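Local coordinates for selenium-binding protein (PDB 2ECE) that is of unknown function but folds as a beta propeller and, like its family, may bind selenium, at residues 29-34 with 43-48; 73-78 with 444-449; 372-377 with 429-434. All blocks are in the same frame, centred on the assembly; numbering follows the deposited sequence.

Contact 1 of 3, residues 29-34 with 43-48; sequences YVACLY and DFIAVV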
loop_
_atom_site.group_PDB
_atom_site.type_symbol
_atom_site.label_atom_id
_atom_site.label_comp_id
_atom_site.label_asym_id
_atom_site.label_seq_id
_atom_site.Cartn_x
_atom_site.Cartn_y
_atom_site.Cartn_z
ATOM N N TYR A 29 -10.205 9.172 1.284
ATOM C CA TYR A 29 -10.913 8.024 1.822
ATOM C C TYR A 29 -9.856 7.236 2.584
ATOM O O TYR A 29 -8.769 6.989 2.064
ATOM C CB TYR A 29 -11.509 7.199 0.678
ATOM C CG TYR A 29 -12.556 7.959 -0.113
ATOM C CD1 TYR A 29 -13.770 8.323 0.470
ATOM C CD2 TYR A 29 -12.329 8.319 -1.445
ATOM C CE1 TYR A 29 -14.740 9.026 -0.254
ATOM C CE2 TYR A 29 -13.289 9.020 -2.178
ATOM C CZ TYR A 29 -14.494 9.368 -1.576
ATOM O OH TYR A 29 -15.460 10.036 -2.301
ATOM N N VAL A 30 -10.163 6.851 3.820
ATOM C CA VAL A 30 -9.185 6.133 4.625
ATOM C C VAL A 30 -9.714 4.825 5.194
ATOM O O VAL A 30 -10.771 4.788 5.829
ATOM C CB VAL A 30 -8.694 7.024 5.788
ATOM C CG1 VAL A 30 -7.540 6.351 6.526
ATOM C CG2 VAL A 30 -8.267 8.391 5.242
ATOM N N ALA A 31 -8.969 3.749 4.965
ATOM C CA ALA A 31 -9.362 2.448 5.482
ATOM C C ALA A 31 -9.043 2.452 6.975
ATOM O O ALA A 31 -7.882 2.606 7.364
ATOM C CB ALA A 31 -8.582 1.348 4.778
ATOM N N CYS A 32 -10.072 2.301 7.804
ATOM C CA CYS A 32 -9.893 2.298 9.258
ATOM C C CYS A 32 -10.356 0.986 9.886
ATOM O O CYS A 32 -11.288 0.358 9.399
ATOM C CB CYS A 32 -10.662 3.464 9.881
ATOM S SG CYS A 32 -10.003 5.077 9.401
ATOM N N LEU A 33 -9.720 0.588 10.984
ATOM C CA LEU A 33 -10.074 -0.670 11.616
ATOM C C LEU A 33 -10.068 -0.676 13.146
ATOM O O LEU A 33 -9.344 0.085 13.787
ATOM C CB LEU A 33 -9.125 -1.766 11.127
ATOM C CG LEU A 33 -7.635 -1.486 11.392
ATOM C CD1 LEU A 33 -6.883 -2.796 11.524
ATOM C CD2 LEU A 33 -7.057 -0.637 10.261
ATOM N N TYR A 34 -10.893 -1.551 13.711
ATOM C CA TYR A 34 -10.971 -1.748 15.154
ATOM C C TYR A 34 -10.412 -3.148 15.411
ATOM O O TYR A 34 -10.224 -3.563 16.558
ATOM C CB TYR A 34 -12.419 -1.652 15.638
ATOM C CG TYR A 34 -12.891 -0.229 15.856
ATOM C CD1 TYR A 34 -12.321 0.569 16.852
ATOM C CD2 TYR A 34 -13.901 0.324 15.070
ATOM C CE1 TYR A 34 -12.746 1.884 17.054
ATOM C CE2 TYR A 34 -14.331 1.637 15.267
ATOM C CZ TYR A 34 -13.751 2.406 16.258
ATOM O OH TYR A 34 -14.177 3.694 16.464
ATOM N N ASP A 43 -14.999 -2.454 11.128
ATOM C CA ASP A 43 -14.012 -1.567 10.531
ATOM C C ASP A 43 -14.851 -0.620 9.672
ATOM O O ASP A 43 -16.062 -0.819 9.542
ATOM C CB ASP A 43 -13.022 -2.371 9.679
ATOM C CG ASP A 43 -12.181 -3.326 10.513
ATOM O OD1 ASP A 43 -12.223 -3.221 11.761
ATOM O OD2 ASP A 43 -11.466 -4.170 9.930
ATOM N N PHE A 44 -14.230 0.401 9.093
ATOM C CA PHE A 44 -14.976 1.366 8.293
ATOM C C PHE A 44 -14.080 2.192 7.385
ATOM O O PHE A 44 -12.864 2.234 7.556
ATOM C CB PHE A 44 -15.740 2.327 9.217
ATOM C CG PHE A 44 -14.842 3.112 10.149
ATOM C CD1 PHE A 44 -14.431 4.407 9.825
ATOM C CD2 PHE A 44 -14.407 2.553 11.354
ATOM C CE1 PHE A 44 -13.604 5.137 10.686
ATOM C CE2 PHE A 44 -13.581 3.271 12.220
ATOM C CZ PHE A 44 -13.177 4.573 11.885
ATOM N N ILE A 45 -14.706 2.849 6.417
ATOM C CA ILE A 45 -13.994 3.728 5.499
ATOM C C ILE A 45 -14.328 5.130 5.979
ATOM O O ILE A 45 -15.501 5.496 6.088
ATOM C CB ILE A 45 -14.487 3.584 4.042
ATOM C CG1 ILE A 45 -13.964 2.278 3.434
ATOM C CG2 ILE A 45 -14.016 4.792 3.214
ATOM C CD1 ILE A 45 -12.466 2.281 3.158
ATOM N N ALA A 46 -13.303 5.911 6.286
ATOM C CA ALA A 46 -13.538 7.267 6.751
ATOM C C ALA A 46 -13.394 8.234 5.593
ATOM O O ALA A 46 -12.515 8.068 4.744
ATOM C CB ALA A 46 -12.552 7.619 7.849
ATOM N N VAL A 47 -14.272 9.232 5.553
ATOM C CA VAL A 47 -14.221 10.245 4.511
ATOM C C VAL A 47 -13.670 11.507 5.162
ATOM O O VAL A 47 -14.323 12.108 6.012
ATOM C CB VAL A 47 -15.619 10.541 3.932
ATOM C CG1 VAL A 47 -15.507 11.570 2.820
ATOM C CG2 VAL A 47 -16.246 9.256 3.400
ATOM N N VAL A 48 -12.461 11.893 4.767
ATOM C CA VAL A 48 -11.804 13.070 5.317
ATOM C C VAL A 48 -11.782 14.238 4.333
ATOM O O VAL A 48 -11.362 14.083 3.175
ATOM C CB VAL A 48 -10.351 12.746 5.735
ATOM C CG1 VAL A 48 -9.664 13.996 6.256
ATOM C CG2 VAL A 48 -10.350 11.666 6.811
#
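The beta hairpin of strands 29-33 and 44-48 turns Cys32 and Phe44 onto the same side of its sheet, where Cys32 CB lies over one face of the phenyl ring, 3.5 Å from its centroid. Phe44 CG sits between its own backbone N and carbonyl carbon (chi1 60°), and this rotation brings the ring under the cysteine. The sulfur continues past the ring obliquely, and Cys32 SG ends 3.9 Å from Ala46 CB. At the far rim of the phenyl ring, Tyr34 CE2 comes within 3.5 Å of Phe44 CE2, the two ring planes being inclined at 43°. The pairing itself is regular antiparallel: Val30 with Ala46 and Cys32 with Phe44 are hydrogen-bonded pairs, with Val30 N 2.8 Å from Ala46 O. These are two inner strands of a four-stranded propeller blade, flanked by strand 60-65 beyond one and strand 443-449 beyond the other. On the opposite face of the sheet, Val47 CG2 approaches the edge of the Tyr29 ring, close to its plane, with CG2 3.9 Å from Tyr29 CD1. The phenol OH of Tyr29 is bonded to Pro117 O. Further along this face, the end of Ile45 folds across the neighbouring strand, placing its CD1 3.9 Å from Ala31 CA. At the loop end of the hairpin, Asp43 OD1 accepts a bond from Tyr34 N at 2.9 Å, the donor standing above the carboxylate plane. Its other oxygen, OD2, is held by Leu73 N and Thr35 OG1, which fixes the buried carboxylate from both of its oxygens.

Contact 2 of 3, residues 73-78 with 444-449; sequences LHHFGW and SHQVRL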
loop_
_atom_site.group_PDB
_atom_site.type_symbol
_atom_site.label_atom_id
_atom_site.label_comp_id
_atom_site.label_asym_id
_atom_site.label_seq_id
_atom_site.Cartn_x
_atom_site.Cartn_y
_atom_site.Cartn_z
ATOM N N LEU A 73 -9.586 -4.137 7.563
ATOM C CA LEU A 73 -9.418 -3.324 6.363
ATOM C C LEU A 73 -7.941 -3.021 6.283
ATOM O O LEU A 73 -7.245 -3.008 7.314
ATOM C CB LEU A 73 -10.214 -2.018 6.445
ATOM C CG LEU A 73 -11.741 -2.137 6.336
ATOM C CD1 LEU A 73 -12.332 -0.803 5.914
ATOM C CD2 LEU A 73 -12.106 -3.198 5.308
ATOM N N HIS A 74 -7.434 -2.914 5.061
ATOM C CA HIS A 74 -6.013 -2.627 4.898
ATOM C C HIS A 74 -5.768 -1.761 3.643
ATOM O O HIS A 74 -5.788 -0.534 3.690
ATOM C CB HIS A 74 -5.391 -3.992 4.748
ATOM C CG HIS A 74 -3.904 -4.046 4.868
ATOM N ND1 HIS A 74 -3.269 -4.219 6.078
ATOM C CD2 HIS A 74 -2.936 -4.098 3.924
ATOM C CE1 HIS A 74 -1.973 -4.379 5.874
ATOM N NE2 HIS A 74 -1.744 -4.308 4.575
ATOM N N HIS A 75 -5.837 -2.430 2.503
ATOM C CA HIS A 75 -5.597 -1.785 1.210
ATOM C C HIS A 75 -6.911 -1.835 0.440
ATOM O O HIS A 75 -7.728 -2.729 0.663
ATOM C CB HIS A 75 -4.511 -2.531 0.393
ATOM C CG HIS A 75 -3.098 -2.143 0.731
ATOM N ND1 HIS A 75 -2.752 -1.531 1.918
ATOM C CD2 HIS A 75 -1.941 -2.306 0.042
ATOM C CE1 HIS A 75 -1.446 -1.331 1.944
ATOM N NE2 HIS A 75 -0.930 -1.792 0.818
ATOM N N PHE A 76 -7.132 -0.857 -0.431
ATOM C CA PHE A 76 -8.334 -0.829 -1.264
ATOM C C PHE A 76 -8.080 0.007 -2.514
ATOM O O PHE A 76 -7.064 0.691 -2.615
ATOM C CB PHE A 76 -9.568 -0.303 -0.497
ATOM C CG PHE A 76 -9.492 1.150 -0.095
ATOM C CD1 PHE A 76 -8.681 1.554 0.959
ATOM C CD2 PHE A 76 -10.255 2.109 -0.761
ATOM C CE1 PHE A 76 -8.627 2.897 1.351
ATOM C CE2 PHE A 76 -10.211 3.460 -0.382
ATOM C CZ PHE A 76 -9.394 3.851 0.677
ATOM N N GLY A 77 -8.991 -0.051 -3.475
ATOM C CA GLY A 77 -8.791 0.710 -4.693
ATOM C C GLY A 77 -10.071 0.993 -5.444
ATOM O O GLY A 77 -11.155 0.655 -4.980
ATOM N N TRP A 78 -9.941 1.625 -6.605
ATOM C CA TRP A 78 -11.095 1.963 -7.434
ATOM C C TRP A 78 -11.450 0.865 -8.419
ATOM O O TRP A 78 -10.602 0.058 -8.791
ATOM C CB TRP A 78 -10.818 3.238 -8.230
ATOM C CG TRP A 78 -10.556 4.437 -7.386
ATOM C CD1 TRP A 78 -9.341 4.943 -7.032
ATOM C CD2 TRP A 78 -11.538 5.316 -6.836
ATOM N NE1 TRP A 78 -9.506 6.094 -6.301
ATOM C CE2 TRP A 78 -10.846 6.347 -6.166
ATOM C CE3 TRP A 78 -12.940 5.335 -6.846
ATOM C CZ2 TRP A 78 -11.508 7.392 -5.511
ATOM C CZ3 TRP A 78 -13.600 6.378 -6.193
ATOM C CH2 TRP A 78 -12.880 7.390 -5.537
ATOM N N SER A 444 -5.707 3.538 11.392
ATOM C CA SER A 444 -5.808 3.923 9.985
ATOM C C SER A 444 -4.785 3.251 9.075
ATOM O O SER A 444 -3.644 3.014 9.472
ATOM C CB SER A 444 -5.695 5.446 9.864
ATOM O OG SER A 444 -4.547 5.928 10.551
ATOM N N HIS A 445 -5.204 2.934 7.850
ATOM C CA HIS A 445 -4.303 2.292 6.904
ATOM C C HIS A 445 -4.222 3.032 5.560
ATOM O O HIS A 445 -3.874 4.216 5.514
ATOM C CB HIS A 445 -4.707 0.826 6.683
ATOM C CG HIS A 445 -3.557 -0.059 6.306
ATOM N ND1 HIS A 445 -2.807 -0.739 7.242
ATOM C CD2 HIS A 445 -2.973 -0.303 5.108
ATOM C CE1 HIS A 445 -1.809 -1.360 6.640
ATOM N NE2 HIS A 445 -1.886 -1.112 5.345
ATOM N N GLN A 446 -4.554 2.358 4.466
ATOM C CA GLN A 446 -4.427 3.005 3.159
ATOM C C GLN A 446 -5.326 4.205 2.915
ATOM O O GLN A 446 -6.463 4.264 3.378
ATOM C CB GLN A 446 -4.618 1.995 2.028
ATOM C CG GLN A 446 -4.215 2.564 0.664
ATOM C CD GLN A 446 -3.923 1.485 -0.347
ATOM O OE1 GLN A 446 -4.746 0.592 -0.576
ATOM N NE2 GLN A 446 -2.751 1.557 -0.965
ATOM N N VAL A 447 -4.790 5.166 2.175
ATOM C CA VAL A 447 -5.508 6.385 1.839
ATOM C C VAL A 447 -5.680 6.486 0.327
ATOM O O VAL A 447 -4.738 6.246 -0.423
ATOM C CB VAL A 447 -4.725 7.631 2.340
ATOM C CG1 VAL A 447 -5.381 8.912 1.848
ATOM C CG2 VAL A 447 -4.672 7.625 3.860
ATOM N N ARG A 448 -6.888 6.818 -0.116
ATOM C CA ARG A 448 -7.152 7.001 -1.539
ATOM C C ARG A 448 -7.738 8.396 -1.700
ATOM O O ARG A 448 -8.767 8.719 -1.106
ATOM C CB ARG A 448 -8.138 5.952 -2.085
ATOM C CG ARG A 448 -7.475 4.895 -2.986
ATOM C CD ARG A 448 -6.658 3.892 -2.168
ATOM N NE ARG A 448 -5.734 3.086 -2.970
ATOM C CZ ARG A 448 -4.562 3.517 -3.427
ATOM N NH1 ARG A 448 -4.158 4.755 -3.169
ATOM N NH2 ARG A 448 -3.787 2.708 -4.135
ATOM N N LEU A 449 -7.076 9.225 -2.499
ATOM C CA LEU A 449 -7.538 10.590 -2.712
ATOM C C LEU A 449 -8.562 10.670 -3.844
ATOM O O LEU A 449 -8.404 10.031 -4.886
ATOM C CB LEU A 449 -6.342 11.494 -3.026
ATOM C CG LEU A 449 -5.182 11.433 -2.022
ATOM C CD1 LEU A 449 -4.021 12.292 -2.523
ATOM C CD2 LEU A 449 -5.663 11.910 -0.651
HETATM O O HOH W 1 -7.434 7.615 -5.412
#
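The imidazole of His74 overlaps that of His445 face to face, with centroids 3.7 Å apart and planes inclined at 28° rather than parallel, the spacing at their close rim being doubtful; His445 NE2 lies over the middle of the His74 ring. The stack sits near the centre of the beta propeller, where strand 444-449 of one blade faces the segment leading into strand 77-78 of the next. His75 adds a third ring, meeting His445 rim to rim, while its NE2 is bonded to Glu255; His141 meets both His74 and His75. Gln446 CG stands anti to the backbone N (chi1 -168°), which sends the extended chain across to lay its amide over a face of His75, and OE1 receives Phe76 N at 2.8 Å in the plane of the amide carbonyl. Next along the strand, Arg448 passes over the Phe76 ring with CD 4.0 Å from the centroid, above its centre. Its NE then donates to Phe76 O at 2.8 Å, within the guanidinium plane, and NH1 turns to a salt bridge with Asp453. At the far end a water bridges the segments, accepting from Trp78 NE1 at 2.7 Å and donating to Leu449 O at 2.7 Å.

Contact 3 of 3, residues 372-377 with 429-434; sequences DHPAGH and LEIDKE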
loop_
_atom_site.group_PDB
_atom_site.type_symbol
_atom_site.label_atom_id
_atom_site.label_comp_id
_atom_site.label_asym_id
_atom_site.label_seq_id
_atom_site.Cartn_x
_atom_site.Cartn_y
_atom_site.Cartn_z
ATOM N N ASP A 372 6.468 13.543 18.874
ATOM C CA ASP A 372 5.086 13.997 18.902
ATOM C C ASP A 372 4.882 14.942 17.730
ATOM O O ASP A 372 5.845 15.394 17.116
ATOM C CB ASP A 372 4.769 14.726 20.210
ATOM C CG ASP A 372 4.694 13.787 21.398
ATOM O OD1 ASP A 372 4.452 12.578 21.192
ATOM O OD2 ASP A 372 4.854 14.264 22.539
ATOM N N HIS A 373 3.627 15.235 17.418
ATOM C CA HIS A 373 3.302 16.129 16.313
ATOM C C HIS A 373 3.633 17.568 16.710
ATOM O O HIS A 373 3.454 17.955 17.866
ATOM C CB HIS A 373 1.814 15.994 15.976
ATOM C CG HIS A 373 1.426 16.588 14.657
ATOM N ND1 HIS A 373 1.096 17.918 14.504
ATOM C CD2 HIS A 373 1.312 16.029 13.429
ATOM C CE1 HIS A 373 0.792 18.150 13.240
ATOM N NE2 HIS A 373 0.915 17.021 12.565
ATOM N N PRO A 374 4.137 18.376 15.761
ATOM C CA PRO A 374 4.478 19.771 16.054
ATOM C C PRO A 374 3.329 20.581 16.662
ATOM O O PRO A 374 3.562 21.566 17.362
ATOM C CB PRO A 374 4.934 20.317 14.694
ATOM C CG PRO A 374 4.313 19.370 13.698
ATOM C CD PRO A 374 4.481 18.040 14.371
ATOM N N ALA A 375 2.095 20.163 16.396
ATOM C CA ALA A 375 0.922 20.850 16.931
ATOM C C ALA A 375 0.663 20.441 18.385
ATOM O O ALA A 375 -0.133 21.069 19.083
ATOM C CB ALA A 375 -0.296 20.537 16.079
ATOM N N GLY A 376 1.334 19.382 18.830
ATOM C CA GLY A 376 1.169 18.920 20.198
ATOM C C GLY A 376 0.628 17.508 20.368
ATOM O O GLY A 376 0.835 16.886 21.416
ATOM N N HIS A 377 -0.056 16.991 19.348
ATOM C CA HIS A 377 -0.644 15.653 19.413
ATOM C C HIS A 377 0.343 14.530 19.713
ATOM O O HIS A 377 1.428 14.468 19.131
ATOM C CB HIS A 377 -1.360 15.322 18.100
ATOM C CG HIS A 377 -2.288 16.397 17.626
ATOM N ND1 HIS A 377 -1.984 17.237 16.574
ATOM C CD2 HIS A 377 -3.514 16.771 18.064
ATOM C CE1 HIS A 377 -2.982 18.080 16.385
ATOM N NE2 HIS A 377 -3.923 17.820 17.276
ATOM N N LEU A 429 10.930 18.341 2.786
ATOM C CA LEU A 429 9.769 17.702 3.417
ATOM C C LEU A 429 9.467 18.345 4.773
ATOM O O LEU A 429 10.331 18.379 5.647
ATOM C CB LEU A 429 10.045 16.213 3.642
ATOM C CG LEU A 429 9.140 15.125 3.053
ATOM C CD1 LEU A 429 9.264 13.885 3.931
ATOM C CD2 LEU A 429 7.694 15.581 2.984
ATOM N N GLU A 430 8.245 18.839 4.949
ATOM C CA GLU A 430 7.837 19.463 6.210
ATOM C C GLU A 430 6.503 18.893 6.682
ATOM O O GLU A 430 5.671 18.484 5.872
ATOM C CB GLU A 430 7.668 20.979 6.043
ATOM C CG GLU A 430 8.934 21.768 5.719
ATOM C CD GLU A 430 9.948 21.752 6.848
ATOM O OE1 GLU A 430 9.532 21.730 8.028
ATOM O OE2 GLU A 430 11.163 21.776 6.549
ATOM N N ILE A 431 6.300 18.876 7.995
ATOM C CA ILE A 431 5.049 18.389 8.566
ATOM C C ILE A 431 4.071 19.555 8.576
ATOM O O ILE A 431 4.400 20.636 9.060
ATOM C CB ILE A 431 5.228 17.923 10.029
ATOM C CG1 ILE A 431 6.263 16.803 10.111
ATOM C CG2 ILE A 431 3.904 17.447 10.586
ATOM C CD1 ILE A 431 6.709 16.502 11.536
ATOM N N ASP A 432 2.876 19.360 8.036
ATOM C CA ASP A 432 1.902 20.438 8.060
ATOM C C ASP A 432 1.436 20.509 9.509
ATOM O O ASP A 432 0.976 19.514 10.062
ATOM C CB ASP A 432 0.712 20.132 7.156
ATOM C CG ASP A 432 -0.180 21.338 6.954
ATOM O OD1 ASP A 432 0.157 22.182 6.101
ATOM O OD2 ASP A 432 -1.205 21.457 7.656
ATOM N N LYS A 433 1.566 21.680 10.119
ATOM C CA LYS A 433 1.176 21.869 11.511
ATOM C C LYS A 433 -0.338 21.882 11.720
ATOM O O LYS A 433 -0.844 21.292 12.674
ATOM C CB LYS A 433 1.772 23.181 12.043
ATOM C CG LYS A 433 1.457 23.468 13.505
ATOM C CD LYS A 433 1.647 24.946 13.823
ATOM C CE LYS A 433 1.298 25.260 15.273
ATOM N NZ LYS A 433 -0.108 24.880 15.616
ATOM N N GLU A 434 -1.054 22.541 10.817
ATOM C CA GLU A 434 -2.504 22.673 10.920
ATOM C C GLU A 434 -3.335 21.406 10.709
ATOM O O GLU A 434 -4.295 21.163 11.445
ATOM C CB GLU A 434 -2.991 23.754 9.950
ATOM C CG GLU A 434 -2.077 24.975 9.877
ATOM C CD GLU A 434 -0.921 24.785 8.905
ATOM O OE1 GLU A 434 -1.165 24.785 7.675
ATOM O OE2 GLU A 434 0.232 24.629 9.366
HETATM O O HOH W 2 -0.242 17.000 9.854
#
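Asp432 O and His373 NE2 have a water between them at hydrogen-bonding distance, 2.8 Å and 2.9 Å respectively, in the plane of the imidazole. His373 belongs to a type I beta turn running to Gly376, closed by Gly376 N bonding to His373 O at 2.7 Å. The ring is tied back into this turn as well: Ala375 N donates to His373 ND1 at 3.1 Å, so ND1 acts as an acceptor and NE2 is left facing strand 429-432. Two carbonyls, Asp432 O and Lys433 O, meet the edge of the ring near CE1. The apolar share comes from Ile431: its CG2 lies 3.7 Å from Pro374 CG and also reaches the His373 ring at NE2, while CD1 meets Pro374 CD, which in turn lies over one face of the histidine ring. Near the turn's end, Ala375 CB rests 3.5 Å from Lys433 O. Phe436 meets the His373 ring edge-to-face and stacks on His377. In the propeller this joins the loop between two blades to the outermost strand of the later blade. With no direct hydrogen bond between the segments, the polar link probably runs through this water, beside the apolar contact of Ile431 with Pro374.

Contacts 1 and 2 lie side by side, their centres about 8 Å apart, and share one blade, in which strand 443-449 flanks strand 27-33. Since strand 443-449 is C-terminal and the other three strands N-terminal, the blade closes the propeller ring in the manner called Velcro closure. Contact 2 also ties this blade to the next and lies nearest the centre of the chain. The centre of contact 3 lies about 22 Å from that of contact 1 and about 23 Å from that of contact 2, towards the periphery, on the blade ending in strand 429-438. Along the sequence, contact 1 closes first, and contact 3 is nested within the loop closed by contact 2.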